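Local coordinates for protein CrmK (Actinoalloteichus sp. WH1-2216-6, PDB 5I1V) that is a flavoenzyme oxidase carrying covalently bound FAD that takes part in recycling shunt products during caerulomycin biosynthesis, at residues E49-G54 / D486-F491; A238-L243 / G276-H281; R109-N114 / E214-P219; R383-D388 / V394-S399. All coordinates share one frame; numbering follows the deposited sequence.

Interaction 1 of 4, residues E49-G54 / D486-F491; sequences EAVAAG and DPRNVF
Val51 and Val490 meet through their methyl groups. Val51 CG2 lies 4.0 Å from Val490 CG2 and 4.2 Å from Val490 CG1, and rests against both branches of its partner. The two side chains cross at about a right angle. In Val51 the branch that touches is the one anti to the carbonyl carbon. The other branch, CG1, is turned to Arg488 and stands 4.4 Å from its NE, approaching the guanidinium obliquely. No hydrogen bond joins the two segments. Arg488 spends its polar end elsewhere: NH1 bonds to the carbonyl oxygen of Ala162. Val160 of strand 152-160 touches Val51, Arg488 and Phe491, and so packs against both sides of the contact.

The contact ties the end of helix 40-52, in the FAD-binding part of the chain, to the loop after helix 475-485, in the berberine-like C-terminal part. Helix 40-52 ends in a Schellman motif, with Gly54 at positive phi as its C-prime residue.

Behind Val490 the loop is shaped by Asp486. Residues 486 to 489 form a type I beta turn. The Asp486 carboxylate then takes two backbone N-H groups: Val490 N gives a bond of 3.0 Å to OD1 on its syn lone pair, and Phe491 N gives a straighter one, also 3.0 Å, to OD2 at 168°. Lys482 NZ forms a salt bridge with OD2. Val490 CG1 also sits 3.7 Å above the plane of the Phe491 ring, over its centre.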
loop_
_atom_site.group_PDB
_atom_site.type_symbol
_atom_site.label_atom_id
_atom_site.label_comp_id
_atom_site.label_asym_id
_atom_site.label_seq_id
_atom_site.Cartn_x
_atom_site.Cartn_y
_atom_site.Cartn_z
ATOM N N GLU A 49 11.900 -2.473 -32.368
ATOM C CA GLU A 49 13.124 -1.654 -32.331
ATOM C C GLU A 49 14.316 -2.424 -31.761
ATOM O O GLU A 49 15.418 -2.416 -32.366
ATOM C CB GLU A 49 12.891 -0.375 -31.529
ATOM C CG GLU A 49 11.946 0.602 -32.235
ATOM C CD GLU A 49 11.414 1.727 -31.318
ATOM O OE1 GLU A 49 11.642 1.714 -30.082
ATOM O OE2 GLU A 49 10.743 2.631 -31.843
ATOM N N ALA A 50 14.105 -3.072 -30.614
ATOM C CA ALA A 50 15.157 -3.775 -29.930
ATOM C C ALA A 50 15.605 -4.969 -30.756
ATOM O O ALA A 50 16.808 -5.178 -30.971
ATOM C CB ALA A 50 14.729 -4.185 -28.530
ATOM N N VAL A 51 14.663 -5.687 -31.328
ATOM C CA VAL A 51 14.994 -6.826 -32.145
ATOM C C VAL A 51 15.797 -6.403 -33.393
ATOM O O VAL A 51 16.743 -7.090 -33.798
ATOM C CB VAL A 51 13.743 -7.618 -32.600
ATOM C CG1 VAL A 51 14.122 -8.626 -33.695
ATOM C CG2 VAL A 51 13.167 -8.371 -31.415
ATOM N N ALA A 52 15.419 -5.308 -34.005
ATOM C CA ALA A 52 16.059 -4.910 -35.243
ATOM C C ALA A 52 17.569 -4.702 -35.030
ATOM O O ALA A 52 18.384 -5.138 -35.839
ATOM C CB ALA A 52 15.431 -3.652 -35.803
ATOM N N ALA A 53 17.913 -4.029 -33.951
ATOM C CA ALA A 53 19.281 -3.616 -33.722
ATOM C C ALA A 53 19.995 -4.560 -32.773
ATOM O O ALA A 53 21.079 -4.250 -32.335
ATOM C CB ALA A 53 19.309 -2.205 -33.151
ATOM N N GLY A 54 19.385 -5.703 -32.449
ATOM C CA GLY A 54 20.023 -6.692 -31.611
ATOM C C GLY A 54 20.170 -6.323 -30.140
ATOM O O GLY A 54 20.976 -6.927 -29.452
ATOM N N ASP A 486 9.759 -18.296 -29.467
ATOM C CA ASP A 486 10.879 -17.356 -29.410
ATOM C C ASP A 486 12.138 -18.026 -29.978
ATOM O O ASP A 486 13.113 -18.266 -29.241
ATOM C CB ASP A 486 11.111 -16.861 -27.962
ATOM C CG ASP A 486 12.191 -15.783 -27.868
ATOM O OD1 ASP A 486 12.521 -15.149 -28.896
ATOM O OD2 ASP A 486 12.795 -15.617 -26.772
ATOM N N PRO A 487 12.115 -18.328 -31.299
ATOM C CA PRO A 487 13.221 -19.050 -31.925
ATOM C C PRO A 487 14.546 -18.289 -31.877
ATOM O O PRO A 487 15.566 -18.915 -31.971
ATOM C CB PRO A 487 12.777 -19.190 -33.404
ATOM C CG PRO A 487 11.655 -18.236 -33.570
ATOM C CD PRO A 487 10.993 -18.150 -32.243
ATOM N N ARG A 488 14.537 -16.959 -31.784
ATOM C CA ARG A 488 15.785 -16.218 -31.717
ATOM C C ARG A 488 16.261 -15.971 -30.292
ATOM O O ARG A 488 17.298 -15.375 -30.116
ATOM C CB ARG A 488 15.684 -14.884 -32.435
ATOM C CG ARG A 488 15.111 -14.970 -33.852
ATOM C CD ARG A 488 14.608 -13.619 -34.300
ATOM N NE ARG A 488 15.684 -12.653 -34.332
ATOM C CZ ARG A 488 16.529 -12.513 -35.341
ATOM N NH1 ARG A 488 16.433 -13.275 -36.422
ATOM N NH2 ARG A 488 17.482 -11.592 -35.271
ATOM N N ASN A 489 15.569 -16.493 -29.294
ATOM C CA ASN A 489 15.961 -16.338 -27.872
ATOM C C ASN A 489 16.107 -14.844 -27.514
ATOM O O ASN A 489 17.067 -14.430 -26.866
ATOM C CB ASN A 489 17.236 -17.114 -27.521
ATOM C CG ASN A 489 17.411 -17.341 -26.013
ATOM O OD1 ASN A 489 16.445 -17.457 -25.256
ATOM N ND2 ASN A 489 18.661 -17.365 -25.559
ATOM N N VAL A 490 15.154 -14.051 -27.974
ATOM C CA VAL A 490 15.086 -12.639 -27.636
ATOM C C VAL A 490 14.894 -12.398 -26.137
ATOM O O VAL A 490 15.441 -11.465 -25.567
ATOM C CB VAL A 490 13.946 -11.962 -28.406
ATOM C CG1 VAL A 490 13.703 -10.547 -27.911
ATOM C CG2 VAL A 490 14.288 -11.905 -29.890
ATOM N N PHE A 491 14.028 -13.202 -25.531
ATOM C CA PHE A 491 13.691 -13.063 -24.137
ATOM C C PHE A 491 14.451 -14.059 -23.303
ATOM O O PHE A 491 14.195 -15.266 -23.362
ATOM C CB PHE A 491 12.178 -13.239 -23.996
ATOM C CG PHE A 491 11.421 -12.306 -24.891
ATOM C CD1 PHE A 491 11.263 -10.970 -24.520
ATOM C CD2 PHE A 491 10.924 -12.721 -26.108
ATOM C CE1 PHE A 491 10.604 -10.089 -25.356
ATOM C CE2 PHE A 491 10.243 -11.866 -26.934
ATOM C CZ PHE A 491 10.100 -10.523 -26.572
#

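Interaction 2 of 4, residues A238-L243 / G276-H281; sequences ADYVRL and GHLAMH
Leu278 is the residue of strand 277-285 that reaches helix 237-253 here, touching Tyr240 and Leu243. The second segment enters by Gly276. At its backbone angles a side chain would collide with the preceding carbonyl oxygen, so glycine fits here. The strand begins at the next residue.

Leu278 then makes the contact with one methyl, CD2. This methyl of Leu278 lies 4.0 Å from Tyr240 CD1, at the edge of the ring and near its plane. Leu278 CD2 is also 4.0 Å from Leu243 CD2. Tyr240 and Leu278 cross at about a right angle, whereas Leu243 and Leu278 run past each other in opposite directions. On the helix, chi1 values of 178° for Tyr240 and 175° for Leu243 set each CG trans to its own amide nitrogen. This carries the tyrosine ring and the leucine branch across to the Leu278 methyl. Being three positions apart, the two residues project from neighbouring turns of the helix and meet the same methyl. Leu278 also touches Trp232 and Leu235.

Further along, backbone bonds run from Leu278 and Met280 to strand 222-231, and from Ala279 and His281 to strand 265-271, so the strand is held on both edges.

The three touching residues are buried and purely apolar in their contact. It is plain packing away from the cofactor: a helix laid on one face of the large antiparallel sheet, consistent with the substrate domain of berberine-bridge-enzyme-like flavoproteins.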
loop_
_atom_site.group_PDB
_atom_site.type_symbol
_atom_site.label_atom_id
_atom_site.label_comp_id
_atom_site.label_asym_id
_atom_site.label_seq_id
_atom_site.Cartn_x
_atom_site.Cartn_y
_atom_site.Cartn_z
ATOM N N ALA A 238 14.408 -27.596 22.036
ATOM C CA ALA A 238 13.389 -28.647 22.062
ATOM C C ALA A 238 11.991 -28.095 21.821
ATOM O O ALA A 238 11.190 -28.673 21.066
ATOM C CB ALA A 238 13.451 -29.396 23.394
ATOM N N ASP A 239 11.664 -26.962 22.433
ATOM C CA ASP A 239 10.373 -26.341 22.120
ATOM C C ASP A 239 10.272 -25.963 20.646
ATOM O O ASP A 239 9.237 -26.190 20.034
ATOM C CB ASP A 239 10.115 -25.081 22.937
ATOM C CG ASP A 239 9.764 -25.380 24.377
ATOM O OD1 ASP A 239 9.442 -26.559 24.685
ATOM O OD2 ASP A 239 9.783 -24.421 25.189
ATOM N N TYR A 240 11.314 -25.349 20.095
ATOM C CA TYR A 240 11.251 -25.000 18.677
ATOM C C TYR A 240 10.965 -26.242 17.832
ATOM O O TYR A 240 10.049 -26.213 16.995
ATOM C CB TYR A 240 12.527 -24.313 18.203
ATOM C CG TYR A 240 12.474 -24.004 16.724
ATOM C CD1 TYR A 240 11.855 -22.844 16.269
ATOM C CD2 TYR A 240 13.015 -24.878 15.782
ATOM C CE1 TYR A 240 11.800 -22.550 14.930
ATOM C CE2 TYR A 240 12.960 -24.587 14.422
ATOM C CZ TYR A 240 12.353 -23.410 14.013
ATOM O OH TYR A 240 12.227 -23.080 12.676
ATOM N N VAL A 241 11.744 -27.312 18.040
ATOM C CA VAL A 241 11.616 -28.544 17.246
ATOM C C VAL A 241 10.209 -29.133 17.397
ATOM O O VAL A 241 9.547 -29.485 16.408
ATOM C CB VAL A 241 12.731 -29.593 17.567
ATOM C CG1 VAL A 241 12.481 -30.922 16.828
ATOM C CG2 VAL A 241 14.123 -29.054 17.209
ATOM N N ARG A 242 9.697 -29.159 18.610
ATOM C CA ARG A 242 8.375 -29.731 18.819
ATOM C C ARG A 242 7.242 -28.893 18.176
ATOM O O ARG A 242 6.376 -29.406 17.465
ATOM C CB ARG A 242 8.111 -29.881 20.299
ATOM C CG ARG A 242 6.758 -30.506 20.571
ATOM C CD ARG A 242 6.669 -31.908 20.031
ATOM N NE ARG A 242 5.334 -32.451 20.245
ATOM C CZ ARG A 242 4.951 -33.137 21.322
ATOM N NH1 ARG A 242 5.801 -33.372 22.323
ATOM N NH2 ARG A 242 3.709 -33.582 21.405
ATOM N N LEU A 243 7.285 -27.601 18.433
ATOM C CA LEU A 243 6.335 -26.653 17.838
ATOM C C LEU A 243 6.230 -26.726 16.307
ATOM O O LEU A 243 5.152 -26.867 15.762
ATOM C CB LEU A 243 6.706 -25.232 18.227
ATOM C CG LEU A 243 5.832 -24.173 17.554
ATOM C CD1 LEU A 243 4.384 -24.375 17.962
ATOM C CD2 LEU A 243 6.327 -22.786 17.897
ATOM N N GLY A 276 12.904 -11.342 18.114
ATOM C CA GLY A 276 12.217 -11.411 19.416
ATOM C C GLY A 276 11.038 -12.369 19.540
ATOM O O GLY A 276 10.593 -12.625 20.646
ATOM N N HIS A 277 10.537 -12.928 18.429
ATOM C CA HIS A 277 9.417 -13.851 18.488
ATOM C C HIS A 277 9.293 -14.711 17.210
ATOM O O HIS A 277 9.901 -14.395 16.200
ATOM C CB HIS A 277 8.126 -13.085 18.791
ATOM C CG HIS A 277 7.667 -12.209 17.677
ATOM N ND1 HIS A 277 8.440 -11.199 17.148
ATOM C CD2 HIS A 277 6.509 -12.203 16.973
ATOM C CE1 HIS A 277 7.787 -10.626 16.149
ATOM N NE2 HIS A 277 6.615 -11.220 16.024
ATOM N N LEU A 278 8.603 -15.840 17.311
ATOM C CA LEU A 278 8.038 -16.566 16.156
ATOM C C LEU A 278 6.619 -16.073 16.024
ATOM O O LEU A 278 6.047 -15.653 17.003
ATOM C CB LEU A 278 7.958 -18.062 16.404
ATOM C CG LEU A 278 9.137 -19.033 16.263
ATOM C CD1 LEU A 278 10.491 -18.417 16.112
ATOM C CD2 LEU A 278 9.157 -20.054 17.379
ATOM N N ALA A 279 6.041 -16.085 14.808
ATOM C CA ALA A 279 4.731 -15.512 14.629
ATOM C C ALA A 279 3.923 -16.447 13.733
ATOM O O ALA A 279 4.472 -17.100 12.867
ATOM C CB ALA A 279 4.846 -14.139 13.983
ATOM N N MET A 280 2.637 -16.566 13.982
ATOM C CA MET A 280 1.786 -17.292 13.064
ATOM C C MET A 280 0.487 -16.555 12.858
ATOM O O MET A 280 -0.036 -15.942 13.791
ATOM C CB MET A 280 1.524 -18.707 13.553
ATOM C CG MET A 280 0.427 -19.408 12.760
ATOM S SD MET A 280 0.119 -21.029 13.415
ATOM C CE MET A 280 -1.041 -20.564 14.682
ATOM N N HIS A 281 -0.009 -16.589 11.618
ATOM C CA HIS A 281 -1.380 -16.170 11.390
ATOM C C HIS A 281 -2.168 -17.315 10.782
ATOM O O HIS A 281 -1.656 -18.117 10.007
ATOM C CB HIS A 281 -1.489 -14.897 10.550
ATOM C CG HIS A 281 -0.851 -15.003 9.208
ATOM N ND1 HIS A 281 0.412 -14.521 8.954
ATOM C CD2 HIS A 281 -1.285 -15.557 8.054
ATOM C CE1 HIS A 281 0.723 -14.753 7.692
ATOM N NE2 HIS A 281 -0.291 -15.374 7.121
#

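Interaction 3 of 4, residues R109-N114 / E214-P219; sequences RVLYKN and EALPRP
Helix 104-115, in the FAD-binding part of the chain, packs here on the segment that follows the short, weakly bonded helical turn about 212-215. Leu111 and Tyr112 face Leu216 and Pro219. The two leucines meet by single methyls, Leu111 CD1 and Leu216 CD1, at 3.8 Å. Phe96 of strand 95-99 touches both, so this pair joins the helix to the five-stranded antiparallel sheet. The second pair is Tyr112 and Pro219. Pro219 CG lies 3.7 Å from Tyr112 CE1 and Pro219 CD 3.9 Å from the same atom, an oblique approach to the ring. A chi1 of -170° sets the Tyr112 ring trans to its amide nitrogen and brings its CD1-CE1 side to the proline. The ring also meets that of Trp319, which in turn touches Pro219. A serine at Tyr112 would probably open a gap beside Pro219 and Trp319, since no ring would remain to fill it.

The flanks are polar. Asn114 ND2 bonds to Val110 O at 2.9 Å, in the carbonyl plane and on a lone pair, and Asn114 OD1 bonds to Tyr38 and Ser83 of the second subunit. On the other segment, Arg218 NH2 and Glu214 OE2 form a salt bridge of 2.9 Å.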
loop_
_atom_site.group_PDB
_atom_site.type_symbol
_atom_site.label_atom_id
_atom_site.label_comp_id
_atom_site.label_asym_id
_atom_site.label_seq_id
_atom_site.Cartn_x
_atom_site.Cartn_y
_atom_site.Cartn_z
ATOM N N ARG A 109 -9.162 -5.391 -5.244
ATOM C CA ARG A 109 -10.085 -4.356 -4.844
ATOM C C ARG A 109 -11.094 -4.112 -5.932
ATOM O O ARG A 109 -12.261 -3.986 -5.637
ATOM C CB ARG A 109 -9.367 -3.040 -4.535
ATOM C CG ARG A 109 -8.790 -2.992 -3.140
ATOM C CD ARG A 109 -8.525 -1.540 -2.793
ATOM N NE ARG A 109 -7.206 -1.201 -3.247
ATOM C CZ ARG A 109 -6.135 -1.150 -2.458
ATOM N NH1 ARG A 109 -6.228 -1.382 -1.144
ATOM N NH2 ARG A 109 -4.955 -0.846 -2.991
ATOM N N VAL A 110 -10.655 -4.067 -7.184
ATOM C CA VAL A 110 -11.576 -3.863 -8.297
ATOM C C VAL A 110 -12.584 -5.018 -8.463
ATOM O O VAL A 110 -13.791 -4.804 -8.621
ATOM C CB VAL A 110 -10.811 -3.652 -9.614
ATOM C CG1 VAL A 110 -11.773 -3.587 -10.792
ATOM C CG2 VAL A 110 -10.016 -2.340 -9.537
ATOM N N LEU A 111 -12.071 -6.236 -8.514
ATOM C CA LEU A 111 -12.884 -7.427 -8.683
ATOM C C LEU A 111 -13.892 -7.570 -7.568
ATOM O O LEU A 111 -15.068 -7.824 -7.832
ATOM C CB LEU A 111 -12.043 -8.692 -8.740
ATOM C CG LEU A 111 -11.222 -8.847 -10.004
ATOM C CD1 LEU A 111 -10.604 -10.251 -10.075
ATOM C CD2 LEU A 111 -12.003 -8.524 -11.262
ATOM N N TYR A 112 -13.461 -7.351 -6.339
ATOM C CA TYR A 112 -14.286 -7.601 -5.231
ATOM C C TYR A 112 -15.345 -6.526 -5.048
ATOM O O TYR A 112 -16.504 -6.844 -4.938
ATOM C CB TYR A 112 -13.463 -7.786 -3.927
ATOM C CG TYR A 112 -14.400 -8.278 -2.863
ATOM C CD1 TYR A 112 -14.877 -9.574 -2.883
ATOM C CD2 TYR A 112 -14.929 -7.396 -1.917
ATOM C CE1 TYR A 112 -15.793 -10.021 -1.932
ATOM C CE2 TYR A 112 -15.841 -7.828 -0.969
ATOM C CZ TYR A 112 -16.268 -9.124 -0.954
ATOM O OH TYR A 112 -17.194 -9.482 0.019
ATOM N N LYS A 113 -14.981 -5.256 -5.051
ATOM C CA LYS A 113 -15.981 -4.231 -4.773
ATOM C C LYS A 113 -16.992 -4.146 -5.931
ATOM O O LYS A 113 -18.183 -3.992 -5.715
ATOM C CB LYS A 113 -15.348 -2.888 -4.493
ATOM C CG LYS A 113 -14.501 -2.876 -3.223
ATOM C CD LYS A 113 -14.070 -1.481 -2.849
ATOM C CE LYS A 113 -13.004 -1.512 -1.783
ATOM N NZ LYS A 113 -12.822 -0.134 -1.239
ATOM N N ASN A 114 -16.524 -4.290 -7.154
ATOM C CA ASN A 114 -17.426 -4.125 -8.289
ATOM C C ASN A 114 -18.283 -5.339 -8.656
ATOM O O ASN A 114 -19.398 -5.184 -9.207
ATOM C CB ASN A 114 -16.661 -3.655 -9.506
ATOM C CG ASN A 114 -16.147 -2.255 -9.328
ATOM O OD1 ASN A 114 -16.912 -1.301 -9.347
ATOM N ND2 ASN A 114 -14.856 -2.123 -9.133
ATOM N N GLU A 214 -20.677 -14.137 -11.878
ATOM C CA GLU A 214 -20.515 -15.584 -11.934
ATOM C C GLU A 214 -19.225 -16.047 -12.608
ATOM O O GLU A 214 -18.935 -17.246 -12.604
ATOM C CB GLU A 214 -21.696 -16.200 -12.673
ATOM C CG GLU A 214 -22.913 -16.401 -11.787
ATOM C CD GLU A 214 -23.686 -15.127 -11.604
ATOM O OE1 GLU A 214 -24.011 -14.500 -12.637
ATOM O OE2 GLU A 214 -23.965 -14.758 -10.433
ATOM N N ALA A 215 -18.472 -15.120 -13.204
ATOM C CA ALA A 215 -17.348 -15.499 -14.036
ATOM C C ALA A 215 -16.105 -15.872 -13.225
ATOM O O ALA A 215 -15.237 -16.572 -13.729
ATOM C CB ALA A 215 -17.048 -14.416 -15.047
ATOM N N LEU A 216 -16.061 -15.505 -11.954
ATOM C CA LEU A 216 -14.990 -15.930 -11.032
ATOM C C LEU A 216 -15.600 -16.271 -9.693
ATOM O O LEU A 216 -16.719 -15.837 -9.399
ATOM C CB LEU A 216 -13.944 -14.810 -10.862
ATOM C CG LEU A 216 -12.814 -14.611 -11.897
ATOM C CD1 LEU A 216 -11.983 -13.384 -11.631
ATOM C CD2 LEU A 216 -11.925 -15.827 -12.083
ATOM N N PRO A 217 -14.884 -17.034 -8.856
ATOM C CA PRO A 217 -15.483 -17.442 -7.580
ATOM C C PRO A 217 -15.696 -16.298 -6.601
ATOM O O PRO A 217 -14.996 -15.282 -6.657
ATOM C CB PRO A 217 -14.485 -18.444 -6.990
ATOM C CG PRO A 217 -13.334 -18.544 -7.928
ATOM C CD PRO A 217 -13.591 -17.673 -9.127
ATOM N N ARG A 218 -16.706 -16.457 -5.733
ATOM C CA ARG A 218 -16.971 -15.521 -4.664
ATOM C C ARG A 218 -16.196 -16.008 -3.484
ATOM O O ARG A 218 -16.388 -17.142 -3.103
ATOM C CB ARG A 218 -18.457 -15.546 -4.292
ATOM C CG ARG A 218 -19.342 -14.830 -5.277
ATOM C CD ARG A 218 -20.762 -14.760 -4.744
ATOM N NE ARG A 218 -21.675 -15.029 -5.844
ATOM C CZ ARG A 218 -22.069 -14.126 -6.734
ATOM N NH1 ARG A 218 -21.633 -12.871 -6.650
ATOM N NH2 ARG A 218 -22.895 -14.483 -7.722
ATOM N N PRO A 219 -15.348 -15.170 -2.872
ATOM C CA PRO A 219 -14.672 -15.723 -1.673
ATOM C C PRO A 219 -15.657 -15.883 -0.507
ATOM O O PRO A 219 -16.786 -15.383 -0.589
ATOM C CB PRO A 219 -13.644 -14.662 -1.358
ATOM C CG PRO A 219 -14.298 -13.365 -1.800
ATOM C CD PRO A 219 -15.132 -13.727 -3.006
#

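Interaction 4 of 4, residues R383-D388 / V394-S399; sequences RVNTVD and VPRGAS
Arg396 lies across the backbone of Val384 and the side chain of Val387, the tight part of the contact. Arg396 NH1 donates to Val384 O at 3.0 Å and 160°, in the carbonyl plane and on a lone pair. The acceptor lies near the guanidinium plane. Val387 CG2 presses on one face of the same group, 3.2 Å from Arg396 NH1 and offset toward the rim. NH2 is held by a salt bridge to Asp150 and a hydrogen bond to Thr392. A methionine in place of Arg396 would probably leave Val384 O and Thr392 without their donor and the Asp150 charge without its mate.

The looser side is at the rim, where the Asn385 amide meets backbone through slightly longer bonds. Asn385 OD1 takes Gly397 N at 3.2 Å, a bent bond (139°) that comes from above the amide carbonyl plane. Asn385 ND2 gives a straighter one, 3.1 Å long, to Ala398 O, again from above that carbonyl's plane. These two bonds fix the rotation of the amide, which stands 71° from the guanidinium plane. Gly397 has a positive phi suited to a residue without CB.

Both segments belong to the loop between strands 374-379 and 400-408, neighbours in the eight-stranded antiparallel sheet. This long loop, braced by side-chain-to-backbone hydrogen bonds, lies near the flavin site, the Val384 side chain about 6 Å from that of FAD-binding Tyr138.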
loop_
_atom_site.group_PDB
_atom_site.type_symbol
_atom_site.label_atom_id
_atom_site.label_comp_id
_atom_site.label_asym_id
_atom_site.label_seq_id
_atom_site.Cartn_x
_atom_site.Cartn_y
_atom_site.Cartn_z
ATOM N N ARG A 383 -7.346 -27.642 -3.082
ATOM C CA ARG A 383 -7.819 -27.532 -4.453
ATOM C C ARG A 383 -6.676 -27.449 -5.492
ATOM O O ARG A 383 -6.835 -27.856 -6.661
ATOM C CB ARG A 383 -8.751 -26.332 -4.508
ATOM C CG ARG A 383 -9.426 -26.084 -5.831
ATOM C CD ARG A 383 -10.425 -27.155 -6.175
ATOM N NE ARG A 383 -10.123 -27.667 -7.509
ATOM C CZ ARG A 383 -10.987 -28.269 -8.330
ATOM N NH1 ARG A 383 -12.268 -28.430 -7.990
ATOM N NH2 ARG A 383 -10.557 -28.704 -9.517
ATOM N N VAL A 384 -5.495 -27.029 -5.064
ATOM C CA VAL A 384 -4.341 -27.021 -5.955
ATOM C C VAL A 384 -4.103 -28.436 -6.495
ATOM O O VAL A 384 -3.790 -28.639 -7.685
ATOM C CB VAL A 384 -3.097 -26.507 -5.226
ATOM C CG1 VAL A 384 -1.823 -26.732 -6.054
ATOM C CG2 VAL A 384 -3.253 -25.066 -4.802
ATOM N N ASN A 385 -4.330 -29.434 -5.651
ATOM C CA ASN A 385 -3.927 -30.795 -6.016
ATOM C C ASN A 385 -5.059 -31.680 -6.478
ATOM O O ASN A 385 -4.904 -32.893 -6.475
ATOM C CB ASN A 385 -3.175 -31.458 -4.854
ATOM C CG ASN A 385 -1.833 -30.813 -4.608
ATOM O OD1 ASN A 385 -1.180 -30.298 -5.547
ATOM N ND2 ASN A 385 -1.412 -30.797 -3.369
ATOM N N THR A 386 -6.173 -31.099 -6.913
ATOM C CA THR A 386 -7.293 -31.898 -7.426
ATOM C C THR A 386 -7.530 -31.642 -8.907
ATOM O O THR A 386 -8.500 -32.135 -9.483
ATOM C CB THR A 386 -8.600 -31.612 -6.646
ATOM O OG1 THR A 386 -8.977 -30.242 -6.810
ATOM C CG2 THR A 386 -8.430 -31.931 -5.175
ATOM N N VAL A 387 -6.664 -30.844 -9.518
ATOM C CA VAL A 387 -6.756 -30.584 -10.934
ATOM C C VAL A 387 -6.003 -31.699 -11.617
ATOM O O VAL A 387 -5.145 -32.346 -11.021
ATOM C CB VAL A 387 -6.115 -29.240 -11.358
ATOM C CG1 VAL A 387 -6.758 -28.078 -10.643
ATOM C CG2 VAL A 387 -4.627 -29.232 -11.087
ATOM N N ASP A 388 -6.320 -31.897 -12.887
ATOM C CA ASP A 388 -5.492 -32.705 -13.742
ATOM C C ASP A 388 -4.128 -32.011 -13.882
ATOM O O ASP A 388 -4.060 -30.969 -14.561
ATOM C CB ASP A 388 -6.194 -32.790 -15.101
ATOM C CG ASP A 388 -5.403 -33.608 -16.110
ATOM O OD1 ASP A 388 -4.318 -34.105 -15.719
ATOM O OD2 ASP A 388 -5.856 -33.716 -17.281
ATOM N N VAL A 394 2.550 -25.641 -14.240
ATOM C CA VAL A 394 3.037 -25.568 -12.857
ATOM C C VAL A 394 3.224 -26.949 -12.231
ATOM O O VAL A 394 2.305 -27.790 -12.302
ATOM C CB VAL A 394 2.069 -24.807 -11.914
ATOM C CG1 VAL A 394 2.715 -24.624 -10.544
ATOM C CG2 VAL A 394 1.724 -23.451 -12.453
ATOM N N PRO A 395 4.383 -27.193 -11.573
ATOM C CA PRO A 395 4.500 -28.407 -10.766
ATOM C C PRO A 395 3.420 -28.473 -9.714
ATOM O O PRO A 395 3.028 -27.464 -9.146
ATOM C CB PRO A 395 5.858 -28.228 -10.062
ATOM C CG PRO A 395 6.653 -27.460 -11.041
ATOM C CD PRO A 395 5.671 -26.452 -11.559
ATOM N N ARG A 396 2.891 -29.647 -9.483
ATOM C CA ARG A 396 1.952 -29.797 -8.406
ATOM C C ARG A 396 2.386 -30.965 -7.539
ATOM O O ARG A 396 3.208 -31.749 -7.948
ATOM C CB ARG A 396 0.558 -29.929 -8.983
ATOM C CG ARG A 396 0.034 -28.539 -9.392
ATOM C CD ARG A 396 -1.309 -28.616 -10.006
ATOM N NE ARG A 396 -1.557 -27.570 -10.980
ATOM C CZ ARG A 396 -2.512 -26.641 -10.899
ATOM N NH1 ARG A 396 -3.328 -26.573 -9.869
ATOM N NH2 ARG A 396 -2.667 -25.798 -11.892
ATOM N N GLY A 397 1.823 -31.090 -6.362
ATOM C CA GLY A 397 2.192 -32.214 -5.506
ATOM C C GLY A 397 2.636 -31.778 -4.135
ATOM O O GLY A 397 2.549 -32.555 -3.188
ATOM N N ALA A 398 3.118 -30.546 -4.007
ATOM C CA ALA A 398 3.478 -30.031 -2.680
ATOM C C ALA A 398 2.256 -29.940 -1.773
ATOM O O ALA A 398 1.161 -29.589 -2.202
ATOM C CB ALA A 398 4.172 -28.684 -2.796
ATOM N N SER A 399 2.460 -30.262 -0.512
ATOM C CA SER A 399 1.458 -30.107 0.523
ATOM C C SER A 399 1.652 -28.796 1.239
ATOM O O SER A 399 0.724 -28.258 1.825
ATOM C CB SER A 399 1.614 -31.228 1.578
ATOM O OG SER A 399 1.402 -32.475 0.982
#

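In the fold
Interactions 2 and 3 are buried and apolar across their segments, while interaction 1 is a surface contact and interaction 4 is partly buried. Interaction 4 alone has hydrogen bonds between its segments. Interactions 2 and 4 belong to the same eight-stranded sheet: one packs a helix on a strand, the other closes a loop between two strands. Interactions 1 and 3 each involve a helix of the FAD-binding part, but interaction 1 ties it to the C-terminal part and interaction 3 lies beside the second subunit. Interactions 1 and 2 lie on opposite sides of the chain's centre, with centres about 50 Å apart. Interactions 3 and 4 come closest, about 9 Å between nearest atoms.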